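Local coordinates for pesticidial crystal protein CRY2AA (PDB 1I5P), which promotes colloid-osmotic lysis of midgut epithelial cells in dipteran and lepidopteran larvae after binding to them, as an insecticidal delta-endotoxin, at residues A[22-25]-A[26-29]; A[103-106]-A[107-111]; A[150-153]-A[154-158]; A[242-245]-A[246-250]; A[256-259]-A[260-264]. One frame throughout, in Å; residues are numbered along the deposited sequence.

Interaction 1: A[22-25]-A[26-29]; sequences DPFS and FEHK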
# COMPACT_ATOMS: atom_id res chain seq x y z
N ASP A 22 6.79 14.67 -12.10
CA ASP A 22 5.34 14.69 -12.25
C ASP A 22 4.64 14.03 -11.05
O ASP A 22 4.71 12.81 -10.87
CB ASP A 22 4.95 13.98 -13.55
CG ASP A 22 3.46 14.00 -13.80
OD1 ASP A 22 2.73 14.65 -13.03
OD2 ASP A 22 3.02 13.36 -14.79
N PRO A 23 3.98 14.83 -10.20
CA PRO A 23 3.27 14.33 -9.02
C PRO A 23 2.06 13.46 -9.37
O PRO A 23 1.42 12.89 -8.49
CB PRO A 23 2.87 15.61 -8.29
CG PRO A 23 2.64 16.56 -9.43
CD PRO A 23 3.87 16.30 -10.27
N PHE A 24 1.73 13.38 -10.66
CA PHE A 24 0.61 12.57 -11.14
C PHE A 24 1.10 11.64 -12.25
O PHE A 24 0.34 11.34 -13.18
CB PHE A 24 -0.51 13.46 -11.69
CG PHE A 24 -1.19 14.30 -10.65
CD1 PHE A 24 -1.01 15.68 -10.62
CD2 PHE A 24 -2.01 13.71 -9.69
CE1 PHE A 24 -1.64 16.46 -9.66
CE2 PHE A 24 -2.64 14.49 -8.72
CZ PHE A 24 -2.46 15.86 -8.71
N SER A 25 2.35 11.20 -12.17
CA SER A 25 2.90 10.32 -13.20
C SER A 25 2.06 9.07 -13.44
O SER A 25 1.81 8.68 -14.59
CB SER A 25 4.35 9.95 -12.86
OG SER A 25 4.51 9.63 -11.49
N PHE A 26 1.61 8.43 -12.36
CA PHE A 26 0.78 7.23 -12.49
C PHE A 26 -0.50 7.56 -13.25
O PHE A 26 -0.87 6.87 -14.20
CB PHE A 26 0.41 6.69 -11.11
CG PHE A 26 -0.62 5.59 -11.15
CD1 PHE A 26 -0.27 4.30 -11.55
CD2 PHE A 26 -1.95 5.84 -10.84
CE1 PHE A 26 -1.21 3.28 -11.63
CE2 PHE A 26 -2.92 4.83 -10.91
CZ PHE A 26 -2.54 3.55 -11.31
N GLU A 27 -1.17 8.63 -12.83
CA GLU A 27 -2.41 9.03 -13.49
C GLU A 27 -2.19 9.40 -14.96
O GLU A 27 -3.08 9.21 -15.79
CB GLU A 27 -3.05 10.21 -12.75
CG GLU A 27 -3.62 9.91 -11.36
CD GLU A 27 -2.57 9.60 -10.31
OE1 GLU A 27 -1.45 10.15 -10.39
OE2 GLU A 27 -2.87 8.82 -9.38
N HIS A 28 -1.01 9.92 -15.28
CA HIS A 28 -0.70 10.35 -16.64
C HIS A 28 -0.19 9.22 -17.52
O HIS A 28 -0.01 9.38 -18.73
CB HIS A 28 0.33 11.48 -16.61
CG HIS A 28 -0.21 12.77 -16.09
ND1 HIS A 28 0.59 13.76 -15.57
CD2 HIS A 28 -1.48 13.25 -16.03
CE1 HIS A 28 -0.15 14.79 -15.21
NE2 HIS A 28 -1.41 14.51 -15.48
N LYS A 29 0.03 8.06 -16.91
CA LYS A 29 0.53 6.89 -17.62
C LYS A 29 -0.61 6.08 -18.23
O LYS A 29 -1.67 5.95 -17.63
CB LYS A 29 1.31 6.00 -16.65
CG LYS A 29 2.77 5.84 -16.99
CD LYS A 29 3.47 4.97 -15.95
CE LYS A 29 4.53 5.75 -15.21
NZ LYS A 29 5.24 4.91 -14.20
O HOH W 1 -0.49 10.77 -7.74

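Interaction 2: A[103-106]-A[107-111]; sequences QRLN and TDTLA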
# COMPACT_ATOMS: atom_id res chain seq x y z
N GLN A 103 3.72 -24.52 -0.93
CA GLN A 103 2.51 -25.30 -0.71
C GLN A 103 1.97 -25.70 -2.07
O GLN A 103 2.08 -24.95 -3.04
CB GLN A 103 1.43 -24.50 0.03
CG GLN A 103 1.81 -23.97 1.41
CD GLN A 103 0.64 -23.33 2.14
OE1 GLN A 103 0.83 -22.53 3.06
NE2 GLN A 103 -0.58 -23.69 1.75
N ARG A 104 1.40 -26.89 -2.15
CA ARG A 104 0.85 -27.38 -3.41
C ARG A 104 -0.56 -27.91 -3.23
O ARG A 104 -0.90 -28.46 -2.19
CB ARG A 104 1.74 -28.49 -3.97
CG ARG A 104 2.99 -27.98 -4.67
CD ARG A 104 3.01 -28.49 -6.10
NE ARG A 104 1.76 -28.16 -6.78
CZ ARG A 104 1.09 -29.00 -7.57
NH1 ARG A 104 1.55 -30.22 -7.79
NH2 ARG A 104 -0.05 -28.61 -8.13
N LEU A 105 -1.38 -27.73 -4.26
CA LEU A 105 -2.75 -28.22 -4.22
C LEU A 105 -2.67 -29.71 -4.52
O LEU A 105 -1.71 -30.16 -5.15
CB LEU A 105 -3.59 -27.57 -5.32
CG LEU A 105 -3.89 -26.08 -5.27
CD1 LEU A 105 -4.69 -25.69 -6.51
CD2 LEU A 105 -4.67 -25.76 -4.00
N ASN A 106 -3.66 -30.48 -4.08
CA ASN A 106 -3.63 -31.90 -4.40
C ASN A 106 -4.12 -31.98 -5.85
O ASN A 106 -4.61 -30.99 -6.40
CB ASN A 106 -4.54 -32.70 -3.47
CG ASN A 106 -5.99 -32.29 -3.56
OD1 ASN A 106 -6.35 -31.39 -4.32
ND2 ASN A 106 -6.83 -32.95 -2.77
N THR A 107 -3.99 -33.15 -6.46
CA THR A 107 -4.38 -33.32 -7.85
C THR A 107 -5.85 -33.01 -8.14
O THR A 107 -6.17 -32.47 -9.20
CB THR A 107 -4.06 -34.75 -8.33
OG1 THR A 107 -3.98 -34.77 -9.76
CG2 THR A 107 -5.13 -35.73 -7.86
N ASP A 108 -6.74 -33.36 -7.22
CA ASP A 108 -8.17 -33.12 -7.41
C ASP A 108 -8.53 -31.64 -7.45
O ASP A 108 -9.26 -31.20 -8.33
CB ASP A 108 -8.98 -33.80 -6.29
CG ASP A 108 -9.10 -35.30 -6.48
OD1 ASP A 108 -9.60 -35.98 -5.56
OD2 ASP A 108 -8.68 -35.81 -7.55
N THR A 109 -8.02 -30.87 -6.49
CA THR A 109 -8.32 -29.44 -6.46
C THR A 109 -7.70 -28.76 -7.67
O THR A 109 -8.33 -27.90 -8.29
CB THR A 109 -7.77 -28.79 -5.18
OG1 THR A 109 -8.27 -29.51 -4.04
CG2 THR A 109 -8.22 -27.34 -5.08
N LEU A 110 -6.48 -29.15 -8.02
CA LEU A 110 -5.81 -28.57 -9.18
C LEU A 110 -6.70 -28.69 -10.40
O LEU A 110 -6.97 -27.70 -11.09
CB LEU A 110 -4.49 -29.31 -9.45
CG LEU A 110 -3.74 -28.88 -10.71
CD1 LEU A 110 -3.34 -27.42 -10.62
CD2 LEU A 110 -2.51 -29.75 -10.88
N ALA A 111 -7.17 -29.90 -10.66
CA ALA A 111 -8.03 -30.15 -11.81
C ALA A 111 -9.29 -29.29 -11.76
O ALA A 111 -9.65 -28.66 -12.74
CB ALA A 111 -8.41 -31.63 -11.86

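Interaction 3: A[150-153]-A[154-158]; sequences VNTM and QQLFL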
# COMPACT_ATOMS: atom_id res chain seq x y z
N VAL A 150 -27.58 -10.98 -17.15
CA VAL A 150 -27.09 -10.54 -15.86
C VAL A 150 -27.42 -11.59 -14.81
O VAL A 150 -26.56 -11.97 -14.01
CB VAL A 150 -27.73 -9.18 -15.45
CG1 VAL A 150 -27.47 -8.88 -13.98
CG2 VAL A 150 -27.17 -8.07 -16.33
N ASN A 151 -28.66 -12.07 -14.81
CA ASN A 151 -29.09 -13.08 -13.86
C ASN A 151 -28.31 -14.38 -14.00
O ASN A 151 -28.00 -15.04 -13.01
CB ASN A 151 -30.59 -13.38 -14.02
CG ASN A 151 -31.46 -12.24 -13.55
OD1 ASN A 151 -30.97 -11.26 -12.99
ND2 ASN A 151 -32.77 -12.36 -13.76
N THR A 152 -27.99 -14.75 -15.23
CA THR A 152 -27.24 -15.97 -15.49
C THR A 152 -25.78 -15.82 -15.03
O THR A 152 -25.25 -16.70 -14.34
CB THR A 152 -27.26 -16.31 -16.99
OG1 THR A 152 -28.61 -16.42 -17.43
CG2 THR A 152 -26.54 -17.63 -17.25
N MET A 153 -25.16 -14.71 -15.40
CA MET A 153 -23.77 -14.45 -15.04
C MET A 153 -23.61 -14.40 -13.52
O MET A 153 -22.66 -14.96 -12.97
CB MET A 153 -23.31 -13.12 -15.66
CG MET A 153 -21.85 -12.78 -15.42
SD MET A 153 -20.70 -13.92 -16.22
CE MET A 153 -20.19 -14.95 -14.85
N GLN A 154 -24.55 -13.72 -12.86
CA GLN A 154 -24.52 -13.59 -11.41
C GLN A 154 -24.51 -14.94 -10.73
O GLN A 154 -23.71 -15.18 -9.81
CB GLN A 154 -25.72 -12.78 -10.92
CG GLN A 154 -26.01 -12.89 -9.41
CD GLN A 154 -24.98 -12.20 -8.52
OE1 GLN A 154 -25.08 -12.25 -7.29
NE2 GLN A 154 -23.99 -11.55 -9.13
N GLN A 155 -25.40 -15.82 -11.17
CA GLN A 155 -25.49 -17.15 -10.58
C GLN A 155 -24.23 -17.94 -10.90
O GLN A 155 -23.76 -18.72 -10.07
CB GLN A 155 -26.73 -17.87 -11.11
CG GLN A 155 -26.97 -19.22 -10.45
CD GLN A 155 -27.04 -19.12 -8.94
OE1 GLN A 155 -27.84 -18.36 -8.39
NE2 GLN A 155 -26.19 -19.88 -8.26
N LEU A 156 -23.68 -17.74 -12.09
CA LEU A 156 -22.47 -18.44 -12.47
C LEU A 156 -21.30 -18.01 -11.59
O LEU A 156 -20.44 -18.82 -11.25
CB LEU A 156 -22.15 -18.19 -13.95
CG LEU A 156 -23.08 -18.95 -14.91
CD1 LEU A 156 -22.86 -18.49 -16.34
CD2 LEU A 156 -22.82 -20.45 -14.79
N PHE A 157 -21.27 -16.73 -11.22
CA PHE A 157 -20.20 -16.22 -10.35
C PHE A 157 -20.30 -16.90 -8.98
O PHE A 157 -19.29 -17.31 -8.40
CB PHE A 157 -20.33 -14.71 -10.18
CG PHE A 157 -19.51 -13.90 -11.15
CD1 PHE A 157 -20.08 -12.86 -11.87
CD2 PHE A 157 -18.15 -14.16 -11.31
CE1 PHE A 157 -19.31 -12.07 -12.73
CE2 PHE A 157 -17.37 -13.39 -12.17
CZ PHE A 157 -17.95 -12.33 -12.88
N LEU A 158 -21.53 -17.01 -8.48
CA LEU A 158 -21.79 -17.62 -7.19
C LEU A 158 -21.42 -19.10 -7.17
O LEU A 158 -21.04 -19.64 -6.13
CB LEU A 158 -23.26 -17.45 -6.82
CG LEU A 158 -23.76 -16.01 -6.64
CD1 LEU A 158 -25.24 -16.03 -6.29
CD2 LEU A 158 -22.95 -15.33 -5.55

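Interaction 4: A[242-245]-A[246-250]; sequences LEFR and TYMFL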
# COMPACT_ATOMS: atom_id res chain seq x y z
N LEU A 242 8.22 -9.72 5.93
CA LEU A 242 7.83 -8.61 5.07
C LEU A 242 7.43 -9.07 3.67
O LEU A 242 6.46 -8.56 3.09
CB LEU A 242 8.97 -7.58 4.98
CG LEU A 242 9.37 -6.97 6.32
CD1 LEU A 242 10.39 -5.85 6.11
CD2 LEU A 242 8.12 -6.42 7.02
N GLU A 243 8.16 -10.03 3.11
CA GLU A 243 7.84 -10.53 1.77
C GLU A 243 6.51 -11.27 1.76
O GLU A 243 5.77 -11.23 0.78
CB GLU A 243 8.94 -11.45 1.25
CG GLU A 243 10.28 -10.79 1.06
CD GLU A 243 10.99 -11.27 -0.19
OE1 GLU A 243 10.94 -12.49 -0.47
OE2 GLU A 243 11.60 -10.44 -0.90
N PHE A 244 6.22 -11.98 2.85
CA PHE A 244 4.96 -12.70 2.93
C PHE A 244 3.85 -11.66 2.82
O PHE A 244 2.86 -11.87 2.12
CB PHE A 244 4.84 -13.44 4.26
CG PHE A 244 3.53 -14.15 4.45
CD1 PHE A 244 3.27 -15.35 3.78
CD2 PHE A 244 2.54 -13.62 5.27
CE1 PHE A 244 2.05 -16.01 3.94
CE2 PHE A 244 1.31 -14.27 5.43
CZ PHE A 244 1.07 -15.46 4.76
N ARG A 245 4.01 -10.55 3.54
CA ARG A 245 3.01 -9.48 3.53
C ARG A 245 2.93 -8.83 2.16
O ARG A 245 1.84 -8.61 1.62
CB ARG A 245 3.36 -8.41 4.58
CG ARG A 245 2.46 -7.18 4.51
CD ARG A 245 2.81 -6.18 5.60
NE ARG A 245 2.01 -4.96 5.50
CZ ARG A 245 2.12 -4.07 4.52
NH1 ARG A 245 3.01 -4.24 3.55
NH2 ARG A 245 1.34 -3.00 4.51
N THR A 246 4.09 -8.51 1.59
CA THR A 246 4.15 -7.88 0.28
C THR A 246 3.45 -8.73 -0.75
O THR A 246 2.62 -8.24 -1.52
CB THR A 246 5.60 -7.64 -0.15
OG1 THR A 246 6.16 -6.60 0.65
CG2 THR A 246 5.67 -7.26 -1.62
N TYR A 247 3.78 -10.02 -0.76
CA TYR A 247 3.19 -10.95 -1.71
C TYR A 247 1.66 -10.90 -1.63
O TYR A 247 0.98 -10.76 -2.65
CB TYR A 247 3.68 -12.38 -1.46
CG TYR A 247 3.35 -13.32 -2.59
CD1 TYR A 247 4.28 -13.60 -3.59
CD2 TYR A 247 2.07 -13.86 -2.71
CE1 TYR A 247 3.94 -14.40 -4.68
CE2 TYR A 247 1.72 -14.66 -3.79
CZ TYR A 247 2.66 -14.93 -4.78
OH TYR A 247 2.30 -15.69 -5.87
N MET A 248 1.12 -11.02 -0.42
CA MET A 248 -0.33 -10.99 -0.23
C MET A 248 -0.96 -9.62 -0.45
O MET A 248 -2.09 -9.51 -0.92
CB MET A 248 -0.68 -11.50 1.17
CG MET A 248 -0.42 -13.00 1.38
SD MET A 248 -1.38 -14.03 0.23
CE MET A 248 -0.33 -15.51 0.09
N PHE A 249 -0.23 -8.55 -0.14
CA PHE A 249 -0.79 -7.22 -0.36
C PHE A 249 -0.89 -6.91 -1.85
O PHE A 249 -1.84 -6.27 -2.29
CB PHE A 249 0.05 -6.17 0.37
CG PHE A 249 -0.51 -5.79 1.71
CD1 PHE A 249 -0.50 -6.70 2.77
CD2 PHE A 249 -1.10 -4.55 1.91
CE1 PHE A 249 -1.07 -6.38 4.00
CE2 PHE A 249 -1.68 -4.21 3.13
CZ PHE A 249 -1.67 -5.13 4.18
N LEU A 250 0.07 -7.39 -2.64
CA LEU A 250 0.05 -7.15 -4.08
C LEU A 250 -0.93 -8.07 -4.80
O LEU A 250 -1.58 -7.66 -5.77
CB LEU A 250 1.45 -7.34 -4.67
CG LEU A 250 2.45 -6.21 -4.42
CD1 LEU A 250 3.82 -6.61 -4.94
CD2 LEU A 250 1.96 -4.95 -5.11
O HOH W 2 5.70 -5.71 3.02

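Interaction 5: A[256-259]-A[260-264]; sequences VSIW and SLFKY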
# COMPACT_ATOMS: atom_id res chain seq x y z
N VAL A 256 -8.70 -5.79 -2.10
CA VAL A 256 -9.63 -5.62 -1.00
C VAL A 256 -9.82 -4.13 -0.72
O VAL A 256 -10.94 -3.69 -0.45
CB VAL A 256 -9.12 -6.31 0.28
CG1 VAL A 256 -10.11 -6.08 1.41
CG2 VAL A 256 -8.94 -7.80 0.03
N SER A 257 -8.73 -3.37 -0.81
CA SER A 257 -8.77 -1.93 -0.57
C SER A 257 -9.53 -1.14 -1.65
O SER A 257 -10.03 -0.04 -1.39
CB SER A 257 -7.36 -1.37 -0.47
OG SER A 257 -6.73 -1.79 0.73
N ILE A 258 -9.60 -1.68 -2.86
CA ILE A 258 -10.32 -0.97 -3.90
C ILE A 258 -11.80 -1.36 -3.94
O ILE A 258 -12.64 -0.55 -4.35
CB ILE A 258 -9.69 -1.19 -5.30
CG1 ILE A 258 -10.16 -0.09 -6.26
CG2 ILE A 258 -10.06 -2.56 -5.85
CD1 ILE A 258 -9.68 1.30 -5.89
N TRP A 259 -12.13 -2.57 -3.50
CA TRP A 259 -13.53 -3.03 -3.52
C TRP A 259 -14.48 -2.11 -2.75
O TRP A 259 -15.55 -1.77 -3.24
CB TRP A 259 -13.65 -4.44 -2.96
CG TRP A 259 -12.89 -5.48 -3.72
CD1 TRP A 259 -12.46 -5.41 -5.02
CD2 TRP A 259 -12.49 -6.77 -3.24
NE1 TRP A 259 -11.81 -6.57 -5.37
CE2 TRP A 259 -11.82 -7.42 -4.30
CE3 TRP A 259 -12.64 -7.43 -2.02
CZ2 TRP A 259 -11.29 -8.70 -4.17
CZ3 TRP A 259 -12.11 -8.71 -1.89
CH2 TRP A 259 -11.44 -9.33 -2.96
N SER A 260 -14.08 -1.73 -1.54
CA SER A 260 -14.92 -0.88 -0.71
C SER A 260 -14.94 0.56 -1.24
O SER A 260 -15.54 1.44 -0.62
CB SER A 260 -14.45 -0.91 0.75
OG SER A 260 -13.11 -0.49 0.88
N LEU A 261 -14.27 0.79 -2.37
CA LEU A 261 -14.26 2.12 -2.99
C LEU A 261 -15.00 2.06 -4.33
O LEU A 261 -15.18 3.09 -4.98
CB LEU A 261 -12.82 2.62 -3.19
CG LEU A 261 -12.07 2.96 -1.90
CD1 LEU A 261 -10.67 3.42 -2.23
CD2 LEU A 261 -12.83 4.03 -1.11
N PHE A 262 -15.42 0.87 -4.73
CA PHE A 262 -16.16 0.71 -5.99
C PHE A 262 -17.44 1.54 -5.92
O PHE A 262 -17.99 1.95 -6.94
CB PHE A 262 -16.53 -0.76 -6.23
CG PHE A 262 -15.48 -1.56 -6.98
CD1 PHE A 262 -15.76 -2.86 -7.37
CD2 PHE A 262 -14.25 -1.01 -7.31
CE1 PHE A 262 -14.83 -3.61 -8.09
CE2 PHE A 262 -13.31 -1.75 -8.03
CZ PHE A 262 -13.60 -3.05 -8.42
N LYS A 263 -17.91 1.78 -4.70
CA LYS A 263 -19.13 2.55 -4.47
C LYS A 263 -18.93 4.02 -4.88
O LYS A 263 -19.88 4.79 -4.92
CB LYS A 263 -19.53 2.48 -2.99
CG LYS A 263 -18.63 3.33 -2.09
CD LYS A 263 -18.52 2.84 -0.64
CE LYS A 263 -19.68 3.27 0.24
NZ LYS A 263 -19.29 3.13 1.68
N TYR A 264 -17.69 4.40 -5.16
CA TYR A 264 -17.38 5.77 -5.57
C TYR A 264 -16.97 5.88 -7.03
O TYR A 264 -16.49 4.91 -7.63
CB TYR A 264 -16.27 6.36 -4.70
CG TYR A 264 -16.64 6.58 -3.25
CD1 TYR A 264 -16.13 5.76 -2.24
CD2 TYR A 264 -17.54 7.59 -2.89
CE1 TYR A 264 -16.52 5.93 -0.91
CE2 TYR A 264 -17.93 7.77 -1.56
CZ TYR A 264 -17.42 6.93 -0.58
OH TYR A 264 -17.84 7.08 0.72
O HOH W 3 -17.97 -0.59 -2.84

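Interaction 1: A[22-25]-A[26-29]
Asp22 and His28 meet across an Asx turn that leads into the short helix 25-28, near the N-terminus of the toxin. Each oxygen of the Asp22 carboxylate accepts from a different donor. OD2 accepts from His28 ND1 at 2.6 Å through its syn lone pair, close to the plane of the imidazole. This is a short His-carboxylate hydrogen bond, and the nearby carboxylate would probably favour a protonated ring. OD1 accepts from Phe24 N at 2.9 Å, met from above the carboxylate plane, and that bond defines the Asx turn. Asp22 CG lies anti to the backbone N (chi1 -178°), which turns the carboxylate toward both donors.

The imidazole is held on a second side. Phe24 CB sits 4.0 Å from the centroid of the His28 ring, over its face, as a CH-pi contact. The carbonyl of Phe24 is used by the backbone: His28 N donates to Phe24 O at 2.9 Å and weakly to Ser25 O.

Glu27 bends back at chi2 (70°). Its OE1 comes to the edge of the Phe24 ring, in the ring plane, 3.7 Å from Phe24 CD2. One water lies within hydrogen-bonding distance of both Pro23 O and Glu27 OE1. Lys29 NZ turns to other partners, forming salt bridges with Asp420 and Glu37. The Phe24 ring packs on Leu486 and Met268. Ser25 N donates to the backbone carbonyl Asp22 O at 3.1 Å.

Interaction 2: A[103-106]-A[107-111]
The chain runs extended through Arg104 and Leu105 and turns at Asn106 into helix 107-135, whose first bond across this junction is Leu110 N to Asn106 O at 3.1 Å. Asn106 is the N-cap. Its OD1 accepts two bonds from one residue: Thr109 N donates at 2.8 Å and Thr109 OG1 at 2.7 Å. The two donors reach OD1 from opposite faces of the amide plane. Asn106 CG stands between the backbone N and the carbonyl carbon (chi1 61°), a position that swings OD1 forward over the first turn. The side chains of Asn106 and Thr109 cross at about a right angle. The cap thus satisfies a backbone N-H at the start of the helix and fixes the rotation of the threonine hydroxyl.

The other branch of Thr109 is apolar. Its CG2 lies 4.0 Å from Leu105 CD2, and Leu105 CD1 is 4.1 Å from Leu110 CA. Leu110 CD2 meets the guanidinium of Arg104 at its edge, 3.9 Å from NH2. The stronger partner of Arg104 is Glu98, by a salt bridge.

This junction links two helices of the N-terminal helical bundle. Leu105 and Leu110 pack on Leu94 of helix 88-101, while Leu105 also touches Leu172 and Leu173 of helix 170-193.

Interaction 3: A[150-153]-A[154-158]
The Phe157 ring carries the methyl of Met153 on one face. Met153 CE lies 3.7 Å from the ring centroid, only 13° off the normal, so the methyl stands over the centre as a CH-pi contact. The sulfur is farther out. SD is 4.7 Å from the centroid and approaches obliquely, which makes this a Met-aromatic contact led by the methyl. The ring also stacks with His184 and meets the ring of Phe187, both on helix 170-193.

The thioether reaches the ring by its bends. Met153 CG is anti to the backbone N (chi1 -176°), then the chain turns at chi2 and again at chi3. This brings CE forward along the helix, over the ring one turn on. The same methyl touches Leu156 CB at 3.9 Å, so it touches the side chains three and four residues on.

On another side of the helix Thr152 and Leu156 lie alongside each other and point the same way. Thr152 CG2 meets Leu156 CD1 at 3.9 Å. The hydroxyl of Thr152 bonds to Ser148 O, one turn back.

The backbone is regular, with four consecutive i to i+4 bonds from Gln154 N to Phe157 N. Gln154 packs on Tyr208 and Tyr211 of helix 202-232, and Met153 touches Phe127 of helix 107-135. Such i, i+4 Met-aromatic pairing lies here on the inward side of an amphipathic helix in the delta-endotoxin helical bundle.

Interaction 4: A[242-245]-A[246-250]
Arg245 and Phe249 form the main aromatic contact. The guanidinium lies flat on one face of the Phe249 ring, with planes 19° apart. Its CZ is 3.8 Å from the ring centroid and almost on the ring normal, a cation-pi stack. NH2 lies over the rim of that face, 3.5 Å from Phe249 CE2. The aliphatic part of the arginine takes part as well, since Arg245 CG is 3.5 Å from Phe249 CD1. The arginine chain is extended from CG to NE, with CG anti to the backbone N (chi1 173°). This carries the charged group one turn along the helix to the phenylalanine four residues on.

A second i, i+4 pair is looser and apolar. Met248 CG sits over one face of the Phe244 ring, 4.4 Å from CZ.

Both pairs lie on helix 238-259, the last helix of the N-terminal bundle of this three-domain toxin. Phe244 and Met248 pack on Tyr227 of helix 202-232. Arg245 and Leu242 meet Tyr276 of strand 275-278, next to the helical domain.

Hydrogen bonds hold the polar atoms. A water donates to Leu242 O and accepts from Thr246 OG1 at 2.6 Å and from Arg245 NH1 at 3.1 Å. NH1 also bonds to Asn274 O, so the guanidinium is held both by its face and by polar atoms. The backbone bonds are regular i to i+4, the shortest being Phe249 N to Arg245 O at 2.7 Å. Glu243 turns its carboxylate to His46, and the hydroxyl of Tyr247 pairs with Thr97.

Interaction 5: A[256-259]-A[260-264]
Helix 238-259 ends here in a type I beta turn from Trp259 to Phe262, and a second type I turn follows from Leu261 to Tyr264. Two bonds carry the chain out of the helix. Leu261 N donates to Ile258 O at 2.9 Å, and Phe262 N to Trp259 O at 3.0 Å. In each the donor stands well above the carbonyl plane. A water also donates to Trp259 O at 2.7 Å.

An aromatic pair joins the two ends of the first turn. The edge of the Trp259 indole points at the face of Phe262 in an edge-to-face contact, with the five-membered ring and the Phe262 ring inclined at 62° and their centroids 5.7 Å apart. Trp259 NE1 finds its acceptor in Asn182. Ile258 crosses Phe262 at about a right angle, with CG1 4.0 Å from CE2, and its CD1 meets Leu261 CD1 at 4.3 Å.

Trp259 and Phe262 rest on Leu185 of helix 170-193, while Ile258 sits on Leu61 and Val65 of helix 53-65. Lys263 forms salt bridges with Asp578 and Asp589, in the C-terminal part of the chain. Consecutive type I turns with aromatic packing here form the exit from the helical bundle of a three-domain Cry toxin toward its beta domains.

How the interactions relate
Interactions 2 to 5 lie on or at the ends of helices of the N-terminal bundle; interaction 1 comes first in the chain, at the short helix 25-28. Interactions 4 and 5 share helix 238-259, with centres 20 Å apart and nearest atoms about 6 Å apart. Interaction 2 comes within about 7 Å of interaction 4 by nearest atoms, and interaction 3 within about 10 Å of interaction 5. Helix 170-193 links three of them, since it touches the side chains of interactions 2, 3 and 5. Interaction 1 lies about 9 Å from interaction 5 by nearest atoms, and Met268, a few residues past interaction 5, packs on Phe24 of interaction 1. No two contacts touch directly.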